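Probable uracil-DNA glycosylase (Acanthamoeba polyphaga mimivirus, PDB 5X55) belongs to the uracil-DNA glycosylase superfamily and has an alpha/beta fold built around a parallel four-stranded sheet. Local coordinates at residues A222-N227 with A244-Q249; D191-S196 with F209-N214; I102-N107 with P168-N173; L290-W295 with K301-V306. All coordinates share one frame; numbering follows the deposited sequence.

Contact 1: residues A222-N227 with A244-Q249; sequences ANIYTN and ASWILQ
Trp246 sends its indole toward Ile224 and Tyr225 by placing CG anti to its carbonyl carbon (chi1 -59°), while Ile224 has CG2 trans to its backbone N, which directs that branch methyl at the indole. The two meet where the six-membered ring ends: Ile224 CG2 lies 4.0 Å from Trp246 CH2, at the ring edge and near its plane. Tyr225 adds one looser touch, its CE1 lying 4.3 Å from the same Trp246 CH2. Trp246 does most of the reaching between the two segments, for the nearest alpha carbons of 222-227 and 244-249, those of Tyr225 and Trp246, are still 12.5 Å apart. The polar ends turn to other partners. Trp246 NE1 donates to the carbonyl of Trp368, whose ring also stands edge-to-face with the indole, and Tyr225 OH bonds to the carbonyl of His240. On its own side, Gln249 NE2 folds back to Ser245 O at 2.9 Å, reaching it from above the carbonyl plane. With no hydrogen bond between the two segments, their joint is a small, buried apolar one, and the bond to Trp368 O gives the buried indole N-H its acceptor and probably fixes the ring's rotation.

Contact 2: residues D191-S196 with F209-N214; sequences DPYPGS and FSVPLN
Tyr193 is the side chain that spans the gap to Phe209, Ser210 and Val211. CB points toward the other segment, and with CG anti to the carbonyl carbon (chi1 -65°) the ring extends across it. Along one side of the ring, CD2 of Tyr193 comes to 3.6 Å from Val211 CG1, and the next atom, CE2, lies 3.5 Å from the same methyl; the two side chains cross at about a right angle. Beyond them the ring meets the backbone. Ser210 O sits at the ring edge, 3.6 Å from Tyr193 CE2. At the tip, Tyr193 OH donates to Phe209 O over 2.8 Å, approaching well off the axis of the carbonyl (C=O...O 104°) and tilted 34° from its plane. The CB bond of Phe209 points away overall, yet CB still touches the hydroxyl. Asp191, Pro192 and Tyr193 are consistent with the Asp-Pro-Tyr signature of the family, in the loop after strand 185-189 of the parallel sheet. Both segments belong to the long connection between that strand and helix 219-230; there Phe209 leans on Met253 of strand 251-255 and stands edge-to-face with Trp295 of strand 291-295.

Contact 3: residues I102-N107 with P168-N173; sequences ILIDAN and PELLFN
An amide nitrogen pressed against a methyl group is the odd feature here: Asn173 ND2 lies 3.7 Å from Ile102 CD1, and no hydrogen bond joins the two segments. The amide is held by others. Asn173 ND2 bonds both to Met205 O and to Tyr101 O, so two carbonyls engage this buried nitrogen while Ile102 CD1 packs against it. Its first torsion, chi1 -145°, is some 35° away from a fully staggered anti position, a deviation that may reflect its bonds to two carbonyls. Ile102 brings its methyl there by setting CG1 anti to the backbone N and then bending at chi2 (69°), and the two side chains pass at a slant. The second half of the contact is ordinary hydrophobic packing. Ile104 and Leu170 reach for each other tip to tip, Ile104 CD1 nestling against the fork of the leucine at 3.8 Å from both Leu170 CD1 and Leu170 CD2. Each segment is shaped by local bonds: a type I turn from Leu170 to Asn173 is closed by Asn173 N on Leu170 O (3.1 Å), and an Asx turn joins Asp105 OD1 to Asn107 N (3.0 Å). Leu103 is the first residue to leave helix 98-102, and Phe172 occupies the N-cap position of helix 173-177, so the contact sets the exit of one helix beside the start of another. Ile102 also packs on Ala244 and Ile247 of helix 244-248, and Ile104 also touches Pro212.

Contact 4: residues L290-W295 with K301-V306; sequences LIFVAW and KLCQRV
Val306 lies over one face of the Phe292 ring. Its CG2 stands 3.8 Å from the ring centroid and only 12° off the normal, a CH-pi contact almost directly over the centre, while Val306 CG1 reaches toward the rim, 3.8 Å from Phe292 CE1. The two side chains approach from opposite directions; with CG1 anti to the valine's backbone N (chi1 176°), CG2 beside that nitrogen is the methyl set over the ring. Cys303, from the helix, meets the strand between Phe292 and Ala294: its SG touches Phe292 CB at 3.8 Å and Ala294 CB at 3.9 Å. The same sulfur forms a sulfur-aromatic contact with the ring, though obliquely, 5.2 Å from the centroid. Phe292 and Ala294, two residues apart on strand 291-295, face the same way, so helix 297-303 and the turn after it lie on one side of the sheet. This is the first half of a beta-alpha-beta unit whose crossover leads on to strand 312-316, a parallel neighbour of 291-295. What brings Val306 over the ring is a type I turn from Cys303 to Val306, with Val306 N bonded to Cys303 O at 3.1 Å. Further out, helix 273-286 backs this cluster: Thr284 touches both Phe292 and Val306, Ile280 touches Val306, and Asp281 forms a salt bridge with Arg305.

From the N terminus, contact 3 closes first and spans the widest loop, 60 residues between its segments. Contact 2 follows, closing a 12-residue excursion after strand 185-189, then contact 1 across 16 residues and contact 4 across five. The four are strictly in series; none nests in or crosses another. In space they are linked nonetheless. Contacts 3 and 2 are joined by a probable backbone hydrogen bond from Leu213 N to Ile104 O, and contacts 3 and 1 by packing of Leu103 on Ala244. Ile224 of contact 1 touches both Phe209 of contact 2 and Trp295 of contact 4, and contacts 2 and 4 also meet, connecting the loops to the sheet. Only contacts 3 and 4 do not touch, their nearest atoms about 14 Å apart.

Contact 1: residues A222-N227 with A244-Q249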
loop_
_atom_site.group_PDB
_atom_site.type_symbol
_atom_site.label_atom_id
_atom_site.label_comp_id
_atom_site.label_asym_id
_atom_site.label_seq_id
_atom_site.Cartn_x
_atom_site.Cartn_y
_atom_site.Cartn_z
ATOM N N ALA A 222 -2.916 -2.964 -14.616
ATOM C CA ALA A 222 -2.729 -3.590 -15.921
ATOM C C ALA A 222 -1.332 -3.316 -16.444
ATOM O O ALA A 222 -0.697 -4.194 -17.050
ATOM C CB ALA A 222 -3.785 -3.092 -16.919
ATOM N N ASN A 223 -0.820 -2.109 -16.191
ATOM C CA ASN A 223 0.524 -1.779 -16.647
ATOM C C ASN A 223 1.575 -2.534 -15.850
ATOM O O ASN A 223 2.597 -2.963 -16.406
ATOM C CB ASN A 223 0.740 -0.264 -16.577
ATOM C CG ASN A 223 -0.006 0.473 -17.687
ATOM O OD1 ASN A 223 -0.496 -0.161 -18.615
ATOM N ND2 ASN A 223 -0.085 1.805 -17.601
ATOM N N ILE A 224 1.329 -2.750 -14.557
ATOM C CA ILE A 224 2.227 -3.603 -13.777
ATOM C C ILE A 224 2.281 -5.005 -14.378
ATOM O O ILE A 224 3.365 -5.557 -14.609
ATOM C CB ILE A 224 1.795 -3.629 -12.299
ATOM C CG1 ILE A 224 1.959 -2.240 -11.669
ATOM C CG2 ILE A 224 2.575 -4.693 -11.521
ATOM C CD1 ILE A 224 1.112 -2.022 -10.430
ATOM N N TYR A 225 1.109 -5.605 -14.635
ATOM C CA TYR A 225 1.054 -6.918 -15.286
ATOM C C TYR A 225 1.817 -6.916 -16.610
ATOM O O TYR A 225 2.571 -7.848 -16.908
ATOM C CB TYR A 225 -0.398 -7.323 -15.548
ATOM C CG TYR A 225 -1.231 -7.700 -14.348
ATOM C CD1 TYR A 225 -0.655 -8.167 -13.171
ATOM C CD2 TYR A 225 -2.618 -7.609 -14.407
ATOM C CE1 TYR A 225 -1.444 -8.525 -12.088
ATOM C CE2 TYR A 225 -3.411 -7.970 -13.336
ATOM C CZ TYR A 225 -2.827 -8.414 -12.181
ATOM O OH TYR A 225 -3.651 -8.752 -11.137
ATOM N N THR A 226 1.602 -5.887 -17.436
ATOM C CA THR A 226 2.325 -5.776 -18.702
ATOM C C THR A 226 3.833 -5.832 -18.473
ATOM O O THR A 226 4.555 -6.495 -19.220
ATOM C CB THR A 226 1.926 -4.472 -19.421
ATOM O OG1 THR A 226 0.549 -4.539 -19.819
ATOM C CG2 THR A 226 2.794 -4.201 -20.667
ATOM N N ASN A 227 4.321 -5.135 -17.442
ATOM C CA ASN A 227 5.743 -5.179 -17.106
ATOM C C ASN A 227 6.177 -6.584 -16.691
ATOM O O ASN A 227 7.249 -7.059 -17.099
ATOM C CB ASN A 227 6.045 -4.164 -15.993
ATOM C CG ASN A 227 7.520 -4.069 -15.669
ATOM O OD1 ASN A 227 8.047 -4.831 -14.854
ATOM N ND2 ASN A 227 8.202 -3.129 -16.312
ATOM N N ALA A 244 -3.599 -10.714 -3.443
ATOM C CA ALA A 244 -3.454 -11.560 -2.262
ATOM C C ALA A 244 -2.199 -12.433 -2.323
ATOM O O ALA A 244 -1.499 -12.613 -1.317
ATOM C CB ALA A 244 -4.709 -12.418 -2.122
ATOM N N SER A 245 -1.871 -12.938 -3.508
ATOM C CA SER A 245 -0.755 -13.866 -3.641
ATOM C C SER A 245 0.574 -13.200 -3.303
ATOM O O SER A 245 1.413 -13.777 -2.596
ATOM C CB SER A 245 -0.729 -14.420 -5.064
ATOM O OG SER A 245 0.431 -15.198 -5.255
ATOM N N TRP A 246 0.796 -11.987 -3.824
ATOM C CA TRP A 246 2.047 -11.287 -3.565
ATOM C C TRP A 246 2.159 -10.890 -2.107
ATOM O O TRP A 246 3.244 -10.962 -1.514
ATOM C CB TRP A 246 2.155 -10.035 -4.443
ATOM C CG TRP A 246 2.098 -10.288 -5.898
ATOM C CD1 TRP A 246 2.100 -11.507 -6.530
ATOM C CD2 TRP A 246 2.020 -9.301 -6.926
ATOM N NE1 TRP A 246 2.031 -11.331 -7.883
ATOM C CE2 TRP A 246 1.977 -9.983 -8.154
ATOM C CE3 TRP A 246 1.982 -7.899 -6.922
ATOM C CZ2 TRP A 246 1.880 -9.316 -9.371
ATOM C CZ3 TRP A 246 1.899 -7.232 -8.128
ATOM C CH2 TRP A 246 1.844 -7.942 -9.339
ATOM N N ILE A 247 1.055 -10.430 -1.524
ATOM C CA ILE A 247 1.103 -9.910 -0.167
ATOM C C ILE A 247 1.348 -11.035 0.815
ATOM O O ILE A 247 2.139 -10.888 1.756
ATOM C CB ILE A 247 -0.190 -9.139 0.140
ATOM C CG1 ILE A 247 -0.304 -7.930 -0.798
ATOM C CG2 ILE A 247 -0.279 -8.729 1.634
ATOM C CD1 ILE A 247 -1.710 -7.407 -0.880
ATOM N N LEU A 248 0.711 -12.193 0.591
ATOM C CA LEU A 248 0.923 -13.341 1.474
ATOM C C LEU A 248 2.381 -13.787 1.492
ATOM O O LEU A 248 2.832 -14.372 2.483
ATOM C CB LEU A 248 0.024 -14.493 1.049
ATOM C CG LEU A 248 -1.448 -14.304 1.407
ATOM C CD1 LEU A 248 -2.358 -15.052 0.433
ATOM C CD2 LEU A 248 -1.704 -14.747 2.857
ATOM N N GLN A 249 3.130 -13.515 0.418
ATOM C CA GLN A 249 4.534 -13.893 0.294
ATOM C C GLN A 249 5.489 -12.787 0.726
ATOM O O GLN A 249 6.690 -12.871 0.440
ATOM C CB GLN A 249 4.853 -14.310 -1.146
ATOM C CG GLN A 249 4.057 -15.541 -1.659
ATOM C CD GLN A 249 4.319 -15.818 -3.126
ATOM O OE1 GLN A 249 5.387 -16.309 -3.504
ATOM N NE2 GLN A 249 3.364 -15.454 -3.971
#

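Contact 2: residues D191-S196 with F209-N214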
loop_
_atom_site.group_PDB
_atom_site.type_symbol
_atom_site.label_atom_id
_atom_site.label_comp_id
_atom_site.label_asym_id
_atom_site.label_seq_id
_atom_site.Cartn_x
_atom_site.Cartn_y
_atom_site.Cartn_z
ATOM N N ASP A 191 -2.798 7.353 -2.751
ATOM C CA ASP A 191 -4.124 7.331 -2.148
ATOM C C ASP A 191 -4.891 6.060 -2.549
ATOM O O ASP A 191 -4.594 5.443 -3.580
ATOM C CB ASP A 191 -4.910 8.597 -2.554
ATOM C CG ASP A 191 -4.184 9.895 -2.154
ATOM O OD1 ASP A 191 -3.673 10.624 -3.042
ATOM O OD2 ASP A 191 -4.095 10.172 -0.935
ATOM N N PRO A 192 -5.857 5.613 -1.739
ATOM C CA PRO A 192 -6.666 4.457 -2.139
ATOM C C PRO A 192 -7.525 4.813 -3.345
ATOM O O PRO A 192 -7.789 5.988 -3.623
ATOM C CB PRO A 192 -7.536 4.157 -0.911
ATOM C CG PRO A 192 -7.020 5.045 0.212
ATOM C CD PRO A 192 -6.311 6.196 -0.459
ATOM N N TYR A 193 -7.933 3.774 -4.084
ATOM C CA TYR A 193 -8.843 3.983 -5.202
ATOM C C TYR A 193 -10.117 4.636 -4.691
ATOM O O TYR A 193 -10.657 4.207 -3.658
ATOM C CB TYR A 193 -9.203 2.686 -5.912
ATOM C CG TYR A 193 -8.046 2.014 -6.591
ATOM C CD1 TYR A 193 -7.308 2.669 -7.566
ATOM C CD2 TYR A 193 -7.692 0.713 -6.257
ATOM C CE1 TYR A 193 -6.227 2.037 -8.198
ATOM C CE2 TYR A 193 -6.630 0.068 -6.885
ATOM C CZ TYR A 193 -5.902 0.729 -7.850
ATOM O OH TYR A 193 -4.840 0.085 -8.456
ATOM N N PRO A 194 -10.608 5.692 -5.356
ATOM C CA PRO A 194 -11.867 6.323 -4.922
ATOM C C PRO A 194 -13.105 5.652 -5.490
ATOM O O PRO A 194 -14.208 5.902 -4.982
ATOM C CB PRO A 194 -11.732 7.771 -5.445
ATOM C CG PRO A 194 -10.952 7.593 -6.734
ATOM C CD PRO A 194 -9.970 6.425 -6.471
ATOM N N GLY A 195 -12.954 4.811 -6.515
ATOM C CA GLY A 195 -14.086 4.297 -7.259
ATOM C C GLY A 195 -14.750 3.111 -6.593
ATOM O O GLY A 195 -14.296 2.593 -5.574
ATOM N N SER A 196 -15.865 2.682 -7.190
ATOM C CA SER A 196 -16.620 1.546 -6.686
ATOM C C SER A 196 -17.295 0.829 -7.851
ATOM O O SER A 196 -17.412 1.372 -8.952
ATOM C CB SER A 196 -17.649 1.987 -5.628
ATOM O OG SER A 196 -18.623 2.862 -6.164
ATOM N N PHE A 209 -2.684 -0.707 -4.978
ATOM C CA PHE A 209 -2.859 -1.251 -6.324
ATOM C C PHE A 209 -3.887 -2.382 -6.445
ATOM O O PHE A 209 -4.494 -2.530 -7.506
ATOM C CB PHE A 209 -1.497 -1.666 -6.885
ATOM C CG PHE A 209 -0.574 -0.495 -7.070
ATOM C CD1 PHE A 209 -0.743 0.361 -8.158
ATOM C CD2 PHE A 209 0.409 -0.201 -6.122
ATOM C CE1 PHE A 209 0.081 1.466 -8.328
ATOM C CE2 PHE A 209 1.224 0.916 -6.277
ATOM C CZ PHE A 209 1.062 1.749 -7.383
ATOM N N SER A 210 -4.153 -3.126 -5.379
ATOM C CA SER A 210 -5.039 -4.279 -5.472
ATOM C C SER A 210 -6.519 -3.882 -5.414
ATOM O O SER A 210 -6.895 -2.870 -4.810
ATOM C CB SER A 210 -4.716 -5.273 -4.352
ATOM O OG SER A 210 -5.578 -6.390 -4.434
ATOM N N VAL A 211 -7.358 -4.696 -6.059
ATOM C CA VAL A 211 -8.817 -4.570 -6.008
ATOM C C VAL A 211 -9.436 -5.950 -5.806
ATOM O O VAL A 211 -8.833 -6.975 -6.153
ATOM C CB VAL A 211 -9.394 -3.919 -7.291
ATOM C CG1 VAL A 211 -8.951 -2.462 -7.420
ATOM C CG2 VAL A 211 -9.034 -4.723 -8.541
ATOM N N PRO A 212 -10.667 -6.001 -5.270
ATOM C CA PRO A 212 -11.345 -7.291 -5.090
ATOM C C PRO A 212 -11.524 -8.031 -6.399
ATOM O O PRO A 212 -11.532 -7.438 -7.485
ATOM C CB PRO A 212 -12.707 -6.903 -4.501
ATOM C CG PRO A 212 -12.457 -5.589 -3.832
ATOM C CD PRO A 212 -11.473 -4.890 -4.733
ATOM N N LEU A 213 -11.674 -9.350 -6.273
ATOM C CA LEU A 213 -12.078 -10.181 -7.401
ATOM C C LEU A 213 -13.403 -9.686 -7.976
ATOM O O LEU A 213 -14.241 -9.138 -7.260
ATOM C CB LEU A 213 -12.230 -11.636 -6.953
ATOM C CG LEU A 213 -10.981 -12.322 -6.406
ATOM C CD1 LEU A 213 -11.363 -13.607 -5.699
ATOM C CD2 LEU A 213 -9.988 -12.597 -7.518
ATOM N N ASN A 214 -13.587 -9.896 -9.281
ATOM C CA ASN A 214 -14.799 -9.492 -9.995
ATOM C C ASN A 214 -15.005 -7.976 -9.966
ATOM O O ASN A 214 -16.141 -7.495 -9.975
ATOM C CB ASN A 214 -16.037 -10.208 -9.445
ATOM C CG ASN A 214 -16.015 -11.693 -9.717
ATOM O OD1 ASN A 214 -15.703 -12.125 -10.830
ATOM N ND2 ASN A 214 -16.339 -12.489 -8.701
#

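Contact 3: residues I102-N107 with P168-N173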
loop_
_atom_site.group_PDB
_atom_site.type_symbol
_atom_site.label_atom_id
_atom_site.label_comp_id
_atom_site.label_asym_id
_atom_site.label_seq_id
_atom_site.Cartn_x
_atom_site.Cartn_y
_atom_site.Cartn_z
ATOM N N ILE A 102 -8.083 -10.858 2.624
ATOM C CA ILE A 102 -7.191 -10.426 1.556
ATOM C C ILE A 102 -7.700 -10.926 0.205
ATOM O O ILE A 102 -7.496 -10.266 -0.822
ATOM C CB ILE A 102 -5.730 -10.853 1.826
ATOM C CG1 ILE A 102 -4.777 -10.095 0.901
ATOM C CG2 ILE A 102 -5.523 -12.347 1.678
ATOM C CD1 ILE A 102 -4.668 -8.618 1.220
ATOM N N LEU A 103 -8.383 -12.069 0.182
ATOM C CA LEU A 103 -8.910 -12.608 -1.073
ATOM C C LEU A 103 -10.405 -12.304 -1.153
ATOM O O LEU A 103 -11.257 -13.136 -0.844
ATOM C CB LEU A 103 -8.630 -14.100 -1.185
ATOM C CG LEU A 103 -9.051 -14.637 -2.548
ATOM C CD1 LEU A 103 -8.106 -14.093 -3.595
ATOM C CD2 LEU A 103 -9.101 -16.154 -2.583
ATOM N N ILE A 104 -10.720 -11.098 -1.618
ATOM C CA ILE A 104 -12.055 -10.521 -1.508
ATOM C C ILE A 104 -12.821 -10.700 -2.814
ATOM O O ILE A 104 -12.283 -10.467 -3.905
ATOM C CB ILE A 104 -11.948 -9.031 -1.133
ATOM C CG1 ILE A 104 -11.373 -8.882 0.263
ATOM C CG2 ILE A 104 -13.296 -8.326 -1.230
ATOM C CD1 ILE A 104 -11.032 -7.458 0.563
ATOM N N ASP A 105 -14.090 -11.073 -2.704
ATOM C CA ASP A 105 -14.985 -11.194 -3.850
ATOM C C ASP A 105 -16.023 -10.079 -3.783
ATOM O O ASP A 105 -16.787 -9.993 -2.810
ATOM C CB ASP A 105 -15.656 -12.566 -3.859
ATOM C CG ASP A 105 -16.654 -12.734 -4.994
ATOM O OD1 ASP A 105 -16.648 -11.947 -5.971
ATOM O OD2 ASP A 105 -17.446 -13.693 -4.912
ATOM N N ALA A 106 -16.044 -9.221 -4.811
ATOM C CA ALA A 106 -17.012 -8.119 -4.822
ATOM C C ALA A 106 -18.458 -8.625 -4.812
ATOM O O ALA A 106 -19.337 -7.959 -4.259
ATOM C CB ALA A 106 -16.770 -7.207 -6.024
ATOM N N ASN A 107 -18.723 -9.798 -5.399
ATOM C CA ASN A 107 -20.063 -10.378 -5.365
ATOM C C ASN A 107 -20.436 -10.961 -4.003
ATOM O O ASN A 107 -21.597 -11.322 -3.809
ATOM C CB ASN A 107 -20.195 -11.477 -6.414
ATOM C CG ASN A 107 -20.006 -10.965 -7.834
ATOM O OD1 ASN A 107 -20.357 -9.833 -8.160
ATOM N ND2 ASN A 107 -19.438 -11.803 -8.681
ATOM N N PRO A 168 -13.419 -0.261 7.542
ATOM C CA PRO A 168 -12.445 -0.351 8.638
ATOM C C PRO A 168 -11.896 -1.753 8.859
ATOM O O PRO A 168 -10.751 -1.885 9.295
ATOM C CB PRO A 168 -13.224 0.172 9.858
ATOM C CG PRO A 168 -14.619 0.248 9.458
ATOM C CD PRO A 168 -14.720 0.273 7.987
ATOM N N GLU A 169 -12.650 -2.805 8.553
ATOM C CA GLU A 169 -12.063 -4.129 8.673
ATOM C C GLU A 169 -11.020 -4.391 7.596
ATOM O O GLU A 169 -10.281 -5.376 7.704
ATOM C CB GLU A 169 -13.147 -5.207 8.613
ATOM C CG GLU A 169 -14.225 -5.080 9.699
ATOM C CD GLU A 169 -15.312 -6.152 9.576
ATOM O OE1 GLU A 169 -15.114 -7.266 10.130
ATOM O OE2 GLU A 169 -16.348 -5.891 8.911
ATOM N N LEU A 170 -10.933 -3.535 6.576
ATOM C CA LEU A 170 -9.881 -3.630 5.570
ATOM C C LEU A 170 -8.809 -2.554 5.714
ATOM O O LEU A 170 -7.818 -2.590 4.977
ATOM C CB LEU A 170 -10.485 -3.552 4.173
ATOM C CG LEU A 170 -11.560 -4.585 3.897
ATOM C CD1 LEU A 170 -12.115 -4.371 2.495
ATOM C CD2 LEU A 170 -10.946 -5.964 4.044
ATOM N N LEU A 171 -8.983 -1.614 6.643
ATOM C CA LEU A 171 -8.100 -0.454 6.742
ATOM C C LEU A 171 -6.627 -0.847 6.835
ATOM O O LEU A 171 -5.758 -0.245 6.187
ATOM C CB LEU A 171 -8.494 0.376 7.965
ATOM C CG LEU A 171 -7.590 1.584 8.206
ATOM C CD1 LEU A 171 -7.722 2.539 7.033
ATOM C CD2 LEU A 171 -7.934 2.263 9.520
ATOM N N PHE A 172 -6.320 -1.835 7.666
ATOM C CA PHE A 172 -4.945 -2.239 7.918
ATOM C C PHE A 172 -4.658 -3.613 7.309
ATOM O O PHE A 172 -3.867 -4.389 7.852
ATOM C CB PHE A 172 -4.659 -2.236 9.419
ATOM C CG PHE A 172 -4.641 -0.862 10.053
ATOM C CD1 PHE A 172 -3.960 0.191 9.462
ATOM C CD2 PHE A 172 -5.297 -0.635 11.266
ATOM C CE1 PHE A 172 -3.934 1.472 10.065
ATOM C CE2 PHE A 172 -5.284 0.625 11.874
ATOM C CZ PHE A 172 -4.586 1.686 11.267
ATOM N N ASN A 173 -5.305 -3.900 6.177
ATOM C CA ASN A 173 -5.309 -5.230 5.566
ATOM C C ASN A 173 -3.905 -5.802 5.390
ATOM O O ASN A 173 -3.633 -6.952 5.771
ATOM C CB ASN A 173 -6.014 -5.148 4.211
ATOM C CG ASN A 173 -6.804 -6.385 3.888
ATOM O OD1 ASN A 173 -6.956 -7.287 4.717
ATOM N ND2 ASN A 173 -7.340 -6.430 2.680
#

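Contact 4: residues L290-W295 with K301-V306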
loop_
_atom_site.group_PDB
_atom_site.type_symbol
_atom_site.label_atom_id
_atom_site.label_comp_id
_atom_site.label_asym_id
_atom_site.label_seq_id
_atom_site.Cartn_x
_atom_site.Cartn_y
_atom_site.Cartn_z
ATOM N N LEU A 290 15.537 -4.572 3.686
ATOM C CA LEU A 290 14.255 -4.589 3.006
ATOM C C LEU A 290 14.443 -4.038 1.606
ATOM O O LEU A 290 15.429 -3.356 1.311
ATOM C CB LEU A 290 13.218 -3.755 3.757
ATOM C CG LEU A 290 12.990 -4.117 5.224
ATOM C CD1 LEU A 290 11.883 -3.253 5.825
ATOM C CD2 LEU A 290 12.676 -5.589 5.396
ATOM N N ILE A 291 13.485 -4.323 0.735
ATOM C CA ILE A 291 13.469 -3.735 -0.596
ATOM C C ILE A 291 12.327 -2.727 -0.668
ATOM O O ILE A 291 11.167 -3.079 -0.421
ATOM C CB ILE A 291 13.337 -4.805 -1.683
ATOM C CG1 ILE A 291 14.489 -5.802 -1.540
ATOM C CG2 ILE A 291 13.323 -4.131 -3.055
ATOM C CD1 ILE A 291 14.267 -7.120 -2.243
ATOM N N PHE A 292 12.658 -1.479 -1.003
ATOM C CA PHE A 292 11.689 -0.410 -1.199
ATOM C C PHE A 292 11.572 -0.112 -2.688
ATOM O O PHE A 292 12.578 0.162 -3.358
ATOM C CB PHE A 292 12.089 0.861 -0.432
ATOM C CG PHE A 292 11.855 0.772 1.048
ATOM C CD1 PHE A 292 12.776 0.148 1.871
ATOM C CD2 PHE A 292 10.689 1.294 1.614
ATOM C CE1 PHE A 292 12.562 0.042 3.242
ATOM C CE2 PHE A 292 10.450 1.195 2.994
ATOM C CZ PHE A 292 11.392 0.560 3.811
ATOM N N VAL A 293 10.346 -0.174 -3.198
ATOM C CA VAL A 293 10.037 0.100 -4.595
ATOM C C VAL A 293 9.312 1.435 -4.656
ATOM O O VAL A 293 8.226 1.582 -4.078
ATOM C CB VAL A 293 9.182 -1.021 -5.202
ATOM C CG1 VAL A 293 8.831 -0.692 -6.615
ATOM C CG2 VAL A 293 9.912 -2.325 -5.123
ATOM N N ALA A 294 9.914 2.411 -5.344
ATOM C CA ALA A 294 9.388 3.772 -5.415
ATOM C C ALA A 294 8.883 4.041 -6.834
ATOM O O ALA A 294 9.669 4.316 -7.746
ATOM C CB ALA A 294 10.452 4.789 -5.000
ATOM N N TRP A 295 7.566 3.968 -7.019
ATOM C CA TRP A 295 6.946 4.268 -8.300
ATOM C C TRP A 295 6.323 5.672 -8.227
ATOM O O TRP A 295 5.285 5.871 -7.580
ATOM C CB TRP A 295 5.910 3.204 -8.639
ATOM C CG TRP A 295 6.456 1.806 -8.927
ATOM C CD1 TRP A 295 7.699 1.468 -9.401
ATOM C CD2 TRP A 295 5.739 0.565 -8.764
ATOM N NE1 TRP A 295 7.794 0.090 -9.546
ATOM C CE2 TRP A 295 6.605 -0.479 -9.160
ATOM C CE3 TRP A 295 4.445 0.245 -8.325
ATOM C CZ2 TRP A 295 6.225 -1.815 -9.122
ATOM C CZ3 TRP A 295 4.061 -1.100 -8.296
ATOM C CH2 TRP A 295 4.955 -2.109 -8.686
ATOM N N LYS A 301 9.951 10.389 -2.589
ATOM C CA LYS A 301 10.143 11.217 -1.409
ATOM C C LYS A 301 10.046 10.367 -0.159
ATOM O O LYS A 301 10.933 10.405 0.700
ATOM C CB LYS A 301 9.123 12.352 -1.365
ATOM C CG LYS A 301 9.098 13.050 -0.001
ATOM C CD LYS A 301 8.441 14.425 -0.065
ATOM C CE LYS A 301 6.918 14.324 -0.158
ATOM N NZ LYS A 301 6.345 13.661 1.046
ATOM N N LEU A 302 8.996 9.546 -0.060
ATOM C CA LEU A 302 8.874 8.733 1.150
ATOM C C LEU A 302 10.064 7.796 1.317
ATOM O O LEU A 302 10.535 7.588 2.436
ATOM C CB LEU A 302 7.577 7.935 1.131
ATOM C CG LEU A 302 6.312 8.750 1.269
ATOM C CD1 LEU A 302 5.175 7.777 1.403
ATOM C CD2 LEU A 302 6.393 9.670 2.472
ATOM N N CYS A 303 10.555 7.202 0.225
ATOM C CA CYS A 303 11.667 6.258 0.338
ATOM C C CYS A 303 12.990 6.936 0.664
ATOM O O CYS A 303 13.959 6.247 1.010
ATOM C CB CYS A 303 11.804 5.450 -0.947
ATOM S SG CYS A 303 10.456 4.228 -1.150
ATOM N N GLN A 304 13.065 8.254 0.547
ATOM C CA GLN A 304 14.239 8.957 1.049
ATOM C C GLN A 304 14.220 9.154 2.556
ATOM O O GLN A 304 15.132 9.789 3.092
ATOM C CB GLN A 304 14.373 10.288 0.325
ATOM C CG GLN A 304 14.746 10.027 -1.114
ATOM C CD GLN A 304 14.885 11.269 -1.911
ATOM O OE1 GLN A 304 15.841 12.037 -1.722
ATOM N NE2 GLN A 304 13.924 11.505 -2.808
ATOM N N ARG A 305 13.219 8.624 3.264
ATOM C CA ARG A 305 13.382 8.455 4.698
ATOM C C ARG A 305 14.291 7.289 5.025
ATOM O O ARG A 305 14.717 7.161 6.180
ATOM C CB ARG A 305 12.040 8.224 5.392
ATOM C CG ARG A 305 11.003 9.322 5.210
ATOM C CD ARG A 305 9.773 8.975 6.016
ATOM N NE ARG A 305 10.020 9.077 7.456
ATOM C CZ ARG A 305 9.863 10.203 8.149
ATOM N NH1 ARG A 305 9.470 11.320 7.530
ATOM N NH2 ARG A 305 10.105 10.220 9.451
ATOM N N VAL A 306 14.592 6.449 4.039
ATOM C CA VAL A 306 15.193 5.135 4.246
ATOM C C VAL A 306 16.681 5.234 3.938
ATOM O O VAL A 306 17.079 5.858 2.948
ATOM C CB VAL A 306 14.507 4.071 3.353
ATOM C CG1 VAL A 306 15.193 2.730 3.479
ATOM C CG2 VAL A 306 13.000 3.942 3.676
#